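Local coordinates for condensin complex subunit 3 (Schizosaccharomyces pombe, PDB 5OQR), which serves as a regulatory subunit of condensin, the complex required to convert interphase chromatin into condensed, mitotic-like chromosomes, at residues Lys19-Leu24 with Leu58-Thr63. Numbering follows the deposited sequence.
Sequences KLCNKL and LRFLVT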
# COMPACT_ATOMS: atom_id res chain seq x y z
N LYS A 19 42.99 -25.95 9.26
CA LYS A 19 44.38 -26.38 9.15
C LYS A 19 45.33 -25.25 9.51
O LYS A 19 46.24 -25.42 10.33
CB LYS A 19 44.66 -26.88 7.73
CG LYS A 19 43.81 -28.06 7.30
CD LYS A 19 44.06 -28.41 5.85
CE LYS A 19 43.26 -29.63 5.42
NZ LYS A 19 43.48 -29.98 3.99
N LEU A 20 45.12 -24.07 8.92
CA LEU A 20 46.02 -22.95 9.16
C LEU A 20 45.89 -22.42 10.58
O LEU A 20 46.85 -21.86 11.13
CB LEU A 20 45.75 -21.84 8.15
CG LEU A 20 46.33 -22.05 6.74
CD1 LEU A 20 45.90 -23.38 6.13
CD2 LEU A 20 45.92 -20.90 5.83
N CYS A 21 44.72 -22.58 11.20
CA CYS A 21 44.57 -22.21 12.60
C CYS A 21 45.55 -22.97 13.48
O CYS A 21 46.14 -22.41 14.41
CB CYS A 21 43.13 -22.45 13.07
SG CYS A 21 41.98 -21.12 12.67
N ASN A 22 45.73 -24.27 13.21
CA ASN A 22 46.63 -25.08 14.01
C ASN A 22 48.08 -24.62 13.85
O ASN A 22 48.78 -24.38 14.84
CB ASN A 22 46.49 -26.55 13.64
CG ASN A 22 45.24 -27.18 14.23
OD1 ASN A 22 44.90 -26.93 15.39
ND2 ASN A 22 44.55 -27.99 13.44
N LYS A 23 48.54 -24.49 12.61
CA LYS A 23 49.91 -24.05 12.38
C LYS A 23 50.15 -22.68 13.00
O LYS A 23 51.12 -22.48 13.74
CB LYS A 23 50.23 -24.03 10.89
CG LYS A 23 51.48 -23.22 10.51
CD LYS A 23 52.72 -23.59 11.33
CE LYS A 23 53.38 -24.86 10.83
NZ LYS A 23 54.38 -25.37 11.82
N LEU A 24 49.27 -21.72 12.72
CA LEU A 24 49.39 -20.41 13.36
C LEU A 24 49.32 -20.54 14.88
O LEU A 24 49.95 -19.76 15.59
CB LEU A 24 48.30 -19.47 12.86
CG LEU A 24 48.49 -18.01 13.30
CD1 LEU A 24 49.51 -17.32 12.42
CD2 LEU A 24 47.17 -17.26 13.28
N LEU A 58 39.54 -12.00 6.71
CA LEU A 58 38.89 -11.57 7.94
C LEU A 58 38.06 -12.68 8.55
O LEU A 58 37.95 -12.77 9.78
CB LEU A 58 38.04 -10.33 7.66
CG LEU A 58 37.43 -9.57 8.85
CD1 LEU A 58 38.35 -9.57 10.06
CD2 LEU A 58 37.10 -8.15 8.42
N ARG A 59 37.47 -13.54 7.72
CA ARG A 59 36.78 -14.72 8.25
C ARG A 59 37.76 -15.65 8.94
O ARG A 59 37.45 -16.21 10.00
CB ARG A 59 36.05 -15.45 7.12
CG ARG A 59 34.78 -14.76 6.64
CD ARG A 59 33.65 -14.91 7.64
NE ARG A 59 32.42 -14.30 7.15
CZ ARG A 59 31.63 -14.83 6.22
NH1 ARG A 59 31.94 -16.00 5.67
NH2 ARG A 59 30.53 -14.20 5.84
N PHE A 60 38.94 -15.84 8.36
CA PHE A 60 39.94 -16.71 8.97
C PHE A 60 40.35 -16.20 10.35
O PHE A 60 40.55 -16.99 11.28
CB PHE A 60 41.17 -16.82 8.07
CG PHE A 60 42.37 -17.41 8.76
CD1 PHE A 60 43.56 -16.70 8.84
CD2 PHE A 60 42.30 -18.67 9.34
CE1 PHE A 60 44.66 -17.24 9.48
CE2 PHE A 60 43.40 -19.21 9.98
CZ PHE A 60 44.58 -18.49 10.05
N LEU A 61 40.48 -14.88 10.50
CA LEU A 61 40.97 -14.33 11.75
C LEU A 61 39.95 -14.50 12.87
O LEU A 61 40.27 -15.02 13.94
CB LEU A 61 41.34 -12.86 11.55
CG LEU A 61 42.47 -12.64 10.54
CD1 LEU A 61 42.68 -11.16 10.25
CD2 LEU A 61 43.77 -13.28 11.01
N VAL A 62 38.70 -14.07 12.63
CA VAL A 62 37.65 -14.29 13.63
C VAL A 62 37.57 -15.76 13.98
O VAL A 62 37.32 -16.13 15.14
CB VAL A 62 36.30 -13.75 13.12
CG1 VAL A 62 36.38 -12.26 12.84
CG2 VAL A 62 35.85 -14.51 11.88
N THR A 63 37.81 -16.63 13.00
CA THR A 63 37.78 -18.07 13.25
C THR A 63 38.91 -18.48 14.18
O THR A 63 38.72 -19.29 15.09
CB THR A 63 37.86 -18.84 11.93
OG1 THR A 63 36.91 -18.30 11.00
CG2 THR A 63 37.56 -20.31 12.15
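Thr63, the neighbour of Cys21 across this contact, is tied into its own helix by a backbone bond, Thr63 N to Arg59 O at 3.1 Å; a second bond from its OG1 to that carbonyl is doubtful, its modelled length being too short. Across the interface itself the evidence is apolar. The axes of 19-24 and 58-63 approach to 10.4 Å and cross at -59°, a separation bridged mainly by the Phe60 ring. Its CB bond points toward 19-24, and CG anti to the backbone N (chi1 166°) carries CE2 and CZ to Cys21 and Leu20. Cys21 SG lies 4.8 Å from the Phe60 ring centroid, 66° off the normal, an oblique sulfur-aromatic contact whose nearest ring atom is CE2 at 3.6 Å. Leu20 contributes its CB, 4.0 Å from Phe60 CE2, whereas Leu24 brings a branch end, CD2, to 4.3 Å from Phe60 CZ. His17 meets the ring edge-to-face, and Phe64 packs on both Cys21 and Leu24. An alanine in place of Phe60 would probably open a gap between the helices, depriving Cys21 SG of its contact with this ring and Leu20 CB of its contact across these segments. Segment 58-63 belongs to HEAT repeat 1, against which helix 17-24, near the N-terminus, is laid; cohesion between the two segments therefore rests on dispersion and sulfur-aromatic contact, the weak Asn22-Tyr67 hydrogen bond adding a polar link just beyond them.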